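Local coordinates for cytosol aminopeptidase (Coxiella burnetii, PDB 3IJ3), which probably acts as a manganese-dependent metalloaminopeptidase of the M17 family, releasing amino acids from the N termini of peptides, at residues E215-G223 and E334-E345; N305-D316 and E327-G335. One frame throughout, in Å; residues are numbered along the deposited sequence. Where two conformers were deposited one is given.

Contact 1 (E215-G223 and E334-E345); sequences EFPAIYAVG and EGRVVLADALAE. With LI (lithium ion), chain C; SO4 (sulfate ion), chain D; SO4 (sulfate ion), chain F.
V222 and V338 form the tight end of this contact: CB of V222 sits 3.5 Å from CG1 of V338, and the two side chains cross at about a right angle. The methyls of V222 diverge from there. CG1, anti to the backbone N (chi1 170°), lies 3.6 Å from CB of E334, while CG2 turns to CG1 of V337, which also meets the methyl of A218. Helices 217-223 and 335-345 run nearly antiparallel (156°), and their axes come within 7.6 Å at their closest. Their pairing places the D341 carboxylate at the N-terminal end of helix 217-223. There OD2 takes a bent 2.9 Å hydrogen bond from A218 N, on its syn side but 35° out of the carboxylate plane, and a weak one from I219 N; OD1 is held by R321 N. In the catalytic domain of this M17 peptidase the buried helix pair runs up to the metal site: E334, near the N-terminal end of the second helix, binds the lithium ion through OE2 at 1.9 Å. Packing is looser toward E345, whose CB meets the edge of the F216 ring, 3.9 Å from CE1. E345 is partly exposed, its carboxylate salt-bridged to R321 and R297.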
loop_
_atom_site.group_PDB
_atom_site.type_symbol
_atom_site.label_atom_id
_atom_site.label_comp_id
_atom_site.label_asym_id
_atom_site.label_seq_id
_atom_site.Cartn_x
_atom_site.Cartn_y
_atom_site.Cartn_z
ATOM N N GLU A 215 -14.437 38.294 -4.673
ATOM C CA GLU A 215 -14.007 38.813 -3.393
ATOM C C GLU A 215 -13.309 37.793 -2.473
ATOM O O GLU A 215 -12.498 38.192 -1.648
ATOM C CB GLU A 215 -15.206 39.440 -2.677
ATOM C CG GLU A 215 -15.847 40.639 -3.432
ATOM C CD GLU A 215 -15.009 41.881 -3.402
ATOM O OE1 GLU A 215 -14.101 41.984 -2.535
ATOM O OE2 GLU A 215 -15.288 42.775 -4.229
ATOM N N PHE A 216 -13.689 36.524 -2.582
ATOM C CA PHE A 216 -13.131 35.431 -1.766
ATOM C C PHE A 216 -12.700 34.298 -2.693
ATOM O O PHE A 216 -13.221 33.180 -2.609
ATOM C CB PHE A 216 -14.198 34.964 -0.767
ATOM C CG PHE A 216 -14.602 36.035 0.189
ATOM C CD1 PHE A 216 -13.947 36.191 1.389
ATOM C CD2 PHE A 216 -15.602 36.939 -0.145
ATOM C CE1 PHE A 216 -14.303 37.206 2.267
ATOM C CE2 PHE A 216 -15.930 37.974 0.708
ATOM C CZ PHE A 216 -15.288 38.108 1.905
ATOM N N PRO A 217 -11.712 34.565 -3.565
ATOM C CA PRO A 217 -11.308 33.558 -4.545
ATOM C C PRO A 217 -10.829 32.212 -3.999
ATOM O O PRO A 217 -10.992 31.193 -4.694
ATOM C CB PRO A 217 -10.190 34.262 -5.340
ATOM C CG PRO A 217 -9.629 35.280 -4.374
ATOM C CD PRO A 217 -10.849 35.756 -3.623
ATOM N N ALA A 218 -10.277 32.189 -2.792
ATOM C CA ALA A 218 -9.767 30.943 -2.239
ATOM C C ALA A 218 -10.909 30.051 -1.778
ATOM O O ALA A 218 -10.850 28.820 -1.924
ATOM C CB ALA A 218 -8.736 31.242 -1.091
ATOM N N ILE A 219 -11.973 30.652 -1.243
ATOM C CA ILE A 219 -13.170 29.867 -0.860
ATOM C C ILE A 219 -13.776 29.275 -2.137
ATOM O O ILE A 219 -14.122 28.080 -2.212
ATOM C CB ILE A 219 -14.217 30.731 -0.126
ATOM C CG1 ILE A 219 -13.605 31.387 1.118
ATOM C CG2 ILE A 219 -15.451 29.883 0.267
ATOM C CD1 ILE A 219 -14.597 32.324 1.885
ATOM N N TYR A 220 -13.863 30.097 -3.179
ATOM C CA TYR A 220 -14.420 29.655 -4.435
ATOM C C TYR A 220 -13.610 28.518 -5.077
ATOM O O TYR A 220 -14.185 27.532 -5.529
ATOM C CB TYR A 220 -14.553 30.813 -5.413
ATOM C CG TYR A 220 -15.043 30.363 -6.753
ATOM C CD1 TYR A 220 -16.377 30.061 -6.938
ATOM C CD2 TYR A 220 -14.168 30.202 -7.831
ATOM C CE1 TYR A 220 -16.851 29.603 -8.183
ATOM C CE2 TYR A 220 -14.630 29.750 -9.061
ATOM C CZ TYR A 220 -15.969 29.462 -9.225
ATOM O OH TYR A 220 -16.425 28.993 -10.432
ATOM N N ALA A 221 -12.291 28.650 -5.110
ATOM C CA ALA A 221 -11.440 27.624 -5.760
ATOM C C ALA A 221 -11.638 26.243 -5.131
ATOM O O ALA A 221 -11.795 25.240 -5.839
ATOM C CB ALA A 221 -9.947 28.045 -5.726
ATOM N N VAL A 222 -11.681 26.197 -3.809
ATOM C CA VAL A 222 -11.861 24.922 -3.104
ATOM C C VAL A 222 -13.222 24.311 -3.371
ATOM O O VAL A 222 -13.317 23.139 -3.667
ATOM C CB VAL A 222 -11.616 25.069 -1.584
ATOM C CG1 VAL A 222 -12.037 23.839 -0.804
ATOM C CG2 VAL A 222 -10.152 25.380 -1.312
ATOM N N GLY A 223 -14.273 25.113 -3.297
ATOM C CA GLY A 223 -15.608 24.586 -3.453
ATOM C C GLY A 223 -16.231 24.532 -4.816
ATOM O O GLY A 223 -17.323 23.984 -4.946
ATOM N N GLU A 334 -7.417 21.691 2.303
ATOM C CA GLU A 334 -8.319 22.749 1.790
ATOM C C GLU A 334 -8.890 23.659 2.874
ATOM O O GLU A 334 -9.277 24.811 2.611
ATOM C CB GLU A 334 -9.513 22.108 1.033
ATOM C CG GLU A 334 -10.728 21.613 1.867
ATOM C CD GLU A 334 -10.416 20.486 2.828
ATOM O OE1 GLU A 334 -9.457 19.750 2.572
ATOM O OE2 GLU A 334 -11.132 20.346 3.855
ATOM N N GLY A 335 -8.999 23.134 4.085
ATOM C CA GLY A 335 -9.608 23.895 5.188
ATOM C C GLY A 335 -8.868 25.186 5.472
ATOM O O GLY A 335 -9.469 26.248 5.646
ATOM N N ARG A 336 -7.562 25.093 5.532
ATOM C CA ARG A 336 -6.738 26.286 5.798
ATOM C C ARG A 336 -6.843 27.296 4.660
ATOM O O ARG A 336 -6.726 28.502 4.885
ATOM C CB ARG A 336 -5.293 25.869 6.044
ATOM C CG ARG A 336 -4.553 25.382 4.824
ATOM C CD ARG A 336 -3.320 24.527 5.150
ATOM N NE ARG A 336 -3.669 23.275 5.801
ATOM C CZ ARG A 336 -2.779 22.321 6.109
ATOM N NH1 ARG A 336 -1.479 22.470 5.845
ATOM N NH2 ARG A 336 -3.180 21.222 6.714
ATOM N N VAL A 337 -7.035 26.788 3.427
ATOM C CA VAL A 337 -7.169 27.668 2.232
ATOM C C VAL A 337 -8.461 28.514 2.325
ATOM O O VAL A 337 -8.416 29.746 2.141
ATOM C CB VAL A 337 -7.092 26.870 0.920
ATOM C CG1 VAL A 337 -7.345 27.770 -0.318
ATOM C CG2 VAL A 337 -5.729 26.144 0.798
ATOM N N VAL A 338 -9.580 27.874 2.683
ATOM C CA VAL A 338 -10.841 28.620 2.791
ATOM C C VAL A 338 -10.813 29.529 4.013
ATOM O O VAL A 338 -11.323 30.657 3.952
ATOM C CB VAL A 338 -12.107 27.741 2.713
ATOM C CG1 VAL A 338 -12.028 26.866 1.421
ATOM C CG2 VAL A 338 -12.320 26.870 3.975
ATOM N N LEU A 339 -10.197 29.064 5.095
ATOM C CA LEU A 339 -10.070 29.886 6.316
ATOM C C LEU A 339 -9.232 31.141 6.073
ATOM O O LEU A 339 -9.491 32.175 6.672
ATOM C CB LEU A 339 -9.474 29.080 7.469
ATOM C CG LEU A 339 -10.418 28.065 8.096
ATOM C CD1 LEU A 339 -9.657 27.177 9.095
ATOM C CD2 LEU A 339 -11.608 28.759 8.763
ATOM N N ALA A 340 -8.220 31.043 5.213
ATOM C CA ALA A 340 -7.350 32.194 4.899
ATOM C C ALA A 340 -8.142 33.405 4.420
ATOM O O ALA A 340 -7.843 34.540 4.806
ATOM C CB ALA A 340 -6.279 31.808 3.849
ATOM N N ASP A 341 -9.143 33.172 3.574
ATOM C CA ASP A 341 -9.993 34.260 3.106
ATOM C C ASP A 341 -10.886 34.819 4.207
ATOM O O ASP A 341 -11.093 36.028 4.277
ATOM C CB ASP A 341 -10.850 33.823 1.925
ATOM C CG ASP A 341 -10.153 34.011 0.586
ATOM O OD1 ASP A 341 -9.000 34.493 0.555
ATOM O OD2 ASP A 341 -10.809 33.735 -0.445
ATOM N N ALA A 342 -11.429 33.949 5.054
ATOM C CA ALA A 342 -12.290 34.410 6.148
ATOM C C ALA A 342 -11.446 35.224 7.117
ATOM O O ALA A 342 -11.883 36.255 7.609
ATOM C CB ALA A 342 -12.969 33.211 6.868
ATOM N N LEU A 343 -10.236 34.748 7.408
ATOM C CA LEU A 343 -9.329 35.478 8.304
ATOM C C LEU A 343 -8.898 36.837 7.749
ATOM O O LEU A 343 -8.838 37.830 8.501
ATOM C CB LEU A 343 -8.100 34.627 8.696
ATOM C CG LEU A 343 -8.324 33.438 9.602
ATOM C CD1 LEU A 343 -7.054 32.560 9.633
ATOM C CD2 LEU A 343 -8.769 33.834 11.024
ATOM N N ALA A 344 -8.599 36.895 6.451
ATOM C CA ALA A 344 -8.220 38.135 5.779
ATOM C C ALA A 344 -9.354 39.151 5.923
ATOM O O ALA A 344 -9.115 40.357 6.104
ATOM C CB ALA A 344 -7.895 37.876 4.283
ATOM N N GLU A 345 -10.586 38.671 5.843
ATOM C CA GLU A 345 -11.750 39.543 6.035
ATOM C C GLU A 345 -11.875 40.000 7.492
ATOM O O GLU A 345 -12.103 41.187 7.765
ATOM C CB GLU A 345 -13.019 38.820 5.602
ATOM C CG GLU A 345 -14.312 39.608 5.836
ATOM C CD GLU A 345 -14.454 40.867 4.993
ATOM O OE1 GLU A 345 -13.571 41.202 4.173
ATOM O OE2 GLU A 345 -15.491 41.550 5.163
HETATM LI LI LI C . -10.926 18.995 5.222
HETATM S S SO4 D . -7.053 21.466 6.563
HETATM O O1 SO4 D . -7.859 20.821 5.533
HETATM O O2 SO4 D . -6.364 22.583 5.900
HETATM O O3 SO4 D . -7.969 21.879 7.610
HETATM O O4 SO4 D . -6.050 20.524 7.100
HETATM S S SO4 F . 0.412 19.429 6.497
HETATM O O1 SO4 F . 0.133 18.077 6.011
HETATM O O2 SO4 F . 0.558 20.363 5.383
HETATM O O3 SO4 F . -0.598 19.918 7.414
HETATM O O4 SO4 F . 1.680 19.367 7.232
HETATM O O HOH W 1 -9.089 18.501 5.465
#

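Contact 2 (N305-D316 and E327-G335). With LI (lithium ion), chain C; SO4 (sulfate ion), chain D.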
loop_
_atom_site.group_PDB
_atom_site.type_symbol
_atom_site.label_atom_id
_atom_site.label_comp_id
_atom_site.label_asym_id
_atom_site.label_seq_id
_atom_site.Cartn_x
_atom_site.Cartn_y
_atom_site.Cartn_z
ATOM N N ASN A 305 -15.542 19.908 -0.657
ATOM C CA ASN A 305 -14.282 19.659 -1.359
ATOM C C ASN A 305 -14.542 18.408 -2.177
ATOM O O ASN A 305 -14.385 17.297 -1.693
ATOM C CB ASN A 305 -13.118 19.478 -0.383
ATOM C CG ASN A 305 -11.756 19.456 -1.071
ATOM O OD1 ASN A 305 -11.598 19.983 -2.191
ATOM N ND2 ASN A 305 -10.756 18.862 -0.394
ATOM N N ALA A 306 -14.930 18.605 -3.425
ATOM C CA ALA A 306 -15.358 17.512 -4.270
ATOM C C ALA A 306 -14.402 17.124 -5.370
ATOM O O ALA A 306 -13.500 17.861 -5.718
ATOM C CB ALA A 306 -16.700 17.898 -4.935
ATOM N N ILE A 307 -14.677 15.949 -5.928
ATOM C CA ILE A 307 -13.944 15.417 -7.067
ATOM C C ILE A 307 -14.862 15.483 -8.248
ATOM O O ILE A 307 -16.000 14.987 -8.220
ATOM C CB ILE A 307 -13.496 13.980 -6.862
ATOM C CG1 ILE A 307 -12.415 13.941 -5.796
ATOM C CG2 ILE A 307 -12.947 13.407 -8.177
ATOM C CD1 ILE A 307 -12.033 12.556 -5.368
ATOM N N GLY A 308 -14.400 16.148 -9.296
ATOM C CA GLY A 308 -15.200 16.239 -10.489
ATOM C C GLY A 308 -14.477 17.049 -11.555
ATOM O O GLY A 308 -13.350 17.462 -11.347
ATOM N N SER A 309 -15.163 17.305 -12.656
ATOM C CA SER A 309 -14.559 18.004 -13.799
ATOM C C SER A 309 -13.937 19.352 -13.452
ATOM O O SER A 309 -12.966 19.736 -14.072
ATOM C CB SER A 309 -15.572 18.215 -14.915
ATOM O OG SER A 309 -16.623 19.097 -14.551
ATOM N N ARG A 310 -14.497 20.054 -12.475
ATOM C CA ARG A 310 -14.010 21.403 -12.099
ATOM C C ARG A 310 -13.034 21.456 -10.913
ATOM O O ARG A 310 -12.617 22.556 -10.493
ATOM C CB ARG A 310 -15.202 22.309 -11.783
ATOM C CG ARG A 310 -16.147 22.509 -12.947
ATOM C CD ARG A 310 -17.333 23.415 -12.580
ATOM N NE ARG A 310 -18.094 22.955 -11.400
ATOM C CZ ARG A 310 -19.159 22.143 -11.419
ATOM N NH1 ARG A 310 -19.648 21.655 -12.557
ATOM N NH2 ARG A 310 -19.749 21.821 -10.276
ATOM N N SER A 311 -12.610 20.291 -10.403
ATOM C CA SER A 311 -11.710 20.266 -9.256
ATOM C C SER A 311 -10.408 21.077 -9.405
ATOM O O SER A 311 -9.700 20.963 -10.437
ATOM C CB SER A 311 -11.307 18.816 -8.940
ATOM O OG SER A 311 -12.404 18.078 -8.399
ATOM N N TYR A 312 -10.098 21.863 -8.375
ATOM C CA TYR A 312 -8.818 22.578 -8.308
ATOM C C TYR A 312 -7.726 21.480 -8.191
ATOM O O TYR A 312 -7.962 20.374 -7.671
ATOM C CB TYR A 312 -8.824 23.659 -7.224
ATOM C CG TYR A 312 -8.564 23.266 -5.790
ATOM C CD1 TYR A 312 -7.738 24.039 -5.001
ATOM C CD2 TYR A 312 -9.158 22.145 -5.187
ATOM C CE1 TYR A 312 -7.486 23.732 -3.677
ATOM C CE2 TYR A 312 -8.901 21.820 -3.851
ATOM C CZ TYR A 312 -8.068 22.624 -3.093
ATOM O OH TYR A 312 -7.772 22.353 -1.774
ATOM N N ARG A 313 -6.544 21.777 -8.704
ATOM C CA ARG A 313 -5.536 20.769 -8.887
ATOM C C ARG A 313 -4.212 21.005 -8.194
ATOM O O ARG A 313 -3.843 22.143 -7.909
ATOM C CB ARG A 313 -5.172 20.744 -10.385
ATOM C CG ARG A 313 -6.347 20.768 -11.353
ATOM C CD ARG A 313 -5.889 21.226 -12.754
ATOM N NE ARG A 313 -6.997 21.426 -13.688
ATOM C CZ ARG A 313 -7.742 22.538 -13.752
ATOM N NH1 ARG A 313 -7.501 23.591 -12.954
ATOM N NH2 ARG A 313 -8.734 22.608 -14.619
ATOM N N PRO A 314 -3.460 19.916 -7.984
ATOM C CA PRO A 314 -2.086 20.061 -7.490
ATOM C C PRO A 314 -1.335 20.923 -8.468
ATOM O O PRO A 314 -1.446 20.719 -9.679
ATOM C CB PRO A 314 -1.552 18.634 -7.506
ATOM C CG PRO A 314 -2.794 17.766 -7.303
ATOM C CD PRO A 314 -3.940 18.524 -7.966
ATOM N N GLY A 315 -0.603 21.911 -7.962
ATOM C CA GLY A 315 0.144 22.804 -8.818
ATOM C C GLY A 315 -0.630 24.067 -9.165
ATOM O O GLY A 315 -0.035 25.051 -9.611
ATOM N N ASP A 316 -1.950 24.060 -8.976
ATOM C CA ASP A 316 -2.712 25.289 -9.255
ATOM C C ASP A 316 -2.323 26.378 -8.240
ATOM O O ASP A 316 -1.966 26.077 -7.098
ATOM C CB ASP A 316 -4.231 25.074 -9.223
ATOM C CG ASP A 316 -4.772 24.398 -10.487
ATOM O OD1 ASP A 316 -4.018 24.267 -11.494
ATOM O OD2 ASP A 316 -5.977 24.039 -10.464
ATOM N N GLU A 327 0.221 28.170 -3.718
ATOM C CA GLU A 327 0.427 27.046 -4.602
ATOM C C GLU A 327 -0.162 25.834 -3.894
ATOM O O GLU A 327 0.257 25.484 -2.773
ATOM C CB GLU A 327 1.898 26.812 -4.901
ATOM C CG GLU A 327 2.088 25.615 -5.878
ATOM C CD GLU A 327 3.532 25.305 -6.209
ATOM O OE1 GLU A 327 4.442 25.712 -5.439
ATOM O OE2 GLU A 327 3.758 24.632 -7.260
ATOM N N ILE A 328 -1.087 25.158 -4.550
ATOM C CA ILE A 328 -1.718 23.982 -3.971
ATOM C C ILE A 328 -0.831 22.758 -4.160
ATOM O O ILE A 328 -0.599 22.281 -5.293
ATOM C CB ILE A 328 -3.100 23.700 -4.600
ATOM C CG1 ILE A 328 -4.020 24.925 -4.461
ATOM C CG2 ILE A 328 -3.745 22.417 -3.963
ATOM C CD1 ILE A 328 -4.195 25.428 -2.991
ATOM N N THR A 329 -0.311 22.259 -3.052
ATOM C CA THR A 329 0.530 21.063 -3.045
ATOM C C THR A 329 -0.218 19.849 -2.485
ATOM O O THR A 329 0.302 18.746 -2.522
ATOM C CB THR A 329 1.851 21.289 -2.283
ATOM O OG1 THR A 329 1.587 21.833 -1.005
ATOM C CG2 THR A 329 2.737 22.278 -3.048
ATOM N N ASN A 330 -1.416 20.071 -1.962
ATOM C CA ASN A 330 -2.269 18.988 -1.435
ATOM C C ASN A 330 -3.684 19.506 -1.486
ATOM O O ASN A 330 -4.033 20.427 -0.738
ATOM C CB ASN A 330 -1.863 18.634 -0.008
ATOM C CG ASN A 330 -2.699 17.515 0.594
ATOM O OD1 ASN A 330 -3.606 16.959 -0.048
ATOM N ND2 ASN A 330 -2.387 17.170 1.848
ATOM N N THR A 331 -4.529 18.933 -2.347
ATOM C CA THR A 331 -5.908 19.430 -2.440
ATOM C C THR A 331 -6.730 19.095 -1.181
ATOM O O THR A 331 -7.791 19.669 -0.959
ATOM C CB THR A 331 -6.656 18.847 -3.669
ATOM O OG1 THR A 331 -6.761 17.431 -3.528
ATOM C CG2 THR A 331 -5.950 19.195 -4.964
ATOM N N ASP A 332 -6.208 18.188 -0.357
ATOM C CA ASP A 332 -6.870 17.736 0.871
ATOM C C ASP A 332 -6.454 18.630 2.080
ATOM O O ASP A 332 -6.876 18.373 3.196
ATOM C CB ASP A 332 -6.559 16.269 1.098
ATOM C CG ASP A 332 -7.407 15.624 2.209
ATOM O OD1 ASP A 332 -8.481 16.126 2.541
ATOM O OD2 ASP A 332 -6.980 14.582 2.729
ATOM N N ALA A 333 -5.623 19.651 1.868
ATOM C CA ALA A 333 -5.320 20.644 2.930
ATOM C C ALA A 333 -6.124 21.888 2.531
ATOM O O ALA A 333 -5.607 22.997 2.422
ATOM C CB ALA A 333 -3.795 20.952 3.023
ATOM N N GLU A 334 -7.417 21.691 2.303
ATOM C CA GLU A 334 -8.319 22.749 1.790
ATOM C C GLU A 334 -8.890 23.659 2.874
ATOM O O GLU A 334 -9.277 24.811 2.611
ATOM C CB GLU A 334 -9.513 22.108 1.033
ATOM C CG GLU A 334 -10.728 21.613 1.867
ATOM C CD GLU A 334 -10.416 20.486 2.828
ATOM O OE1 GLU A 334 -9.457 19.750 2.572
ATOM O OE2 GLU A 334 -11.132 20.346 3.855
ATOM N N GLY A 335 -8.999 23.134 4.085
ATOM C CA GLY A 335 -9.608 23.895 5.188
ATOM C C GLY A 335 -8.868 25.186 5.472
ATOM O O GLY A 335 -9.469 26.248 5.646
HETATM LI LI LI C . -10.926 18.995 5.222
HETATM S S SO4 D . -7.053 21.466 6.563
HETATM O O1 SO4 D . -7.859 20.821 5.533
HETATM O O2 SO4 D . -6.364 22.583 5.900
HETATM O O3 SO4 D . -7.969 21.879 7.610
HETATM O O4 SO4 D . -6.050 20.524 7.100
HETATM O O HOH W 2 2.608 25.429 -9.597
HETATM O O HOH W 1 -9.089 18.501 5.465
#
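The carbonyl oxygen T331 O is gripped by two side chains of the other segment, Y312 OH at 2.8 Å and N305 ND2 at 3.1 Å, which arrive from opposite faces of its carbonyl plane. T331 belongs to the NTDAEGR signature of the M17 aminopeptidases, and the double grip fixes the type I turn N330-A333 that leads to E334. An Asx turn, D332 N to N330 OD1, braces the same bend. N305 ND2 also donates to D255, which binds the lithium ion, so this amide links T331 O to a metal ligand. CG of Y312 sits between its backbone N and carbonyl carbon (chi1 82°), and the ring spans the two loops. One face takes CG2 of T331, offset toward the rim; CE1 meets CG1 of I328 at 3.7 Å; the hydroxyl lies against CB of E334. Farther from the metal, the backbones pair directly beyond the ends of the two short strands 317-319 and 325-327. G315 N reaches I328 O at 2.7 Å and I328 N reaches D316 O at 2.8 Å, both bonds almost straight. Within the R313-D316 type II turn D316 OD2 takes R313 N from above its carboxylate plane and R313 NH1, in a salt bridge, on the syn side close to that plane; the same arginine continues to E182 and E304 of the second subunit. E327 OE1 is hydrogen-bonded to S412 OG, and a water spans the segments, donating to G315 O and to E327 OE2, each 2.7 Å away.

Overall arrangement
After the N-terminal domain the chain reaches helix 217-223, then strands of the large mixed sheet with helices between them, ending with strand 295-305. It next enters the loop 305-316, makes the short antiparallel strands 317-319 and 325-327, and returns through 327-335 into helix 335-347. Contact 2 closes this small excursion, with 10 residues between its segments. Contact 1 closes a loop of 110 residues; contact 2 lies within this loop and ends on the first residues of 334-345, so the two nest and do not cross. Their centres lie 12 Å apart. Y312 packs on A221 and V222, joining helix pair and loop pair, and the shared E334 carries both to the lithium ion.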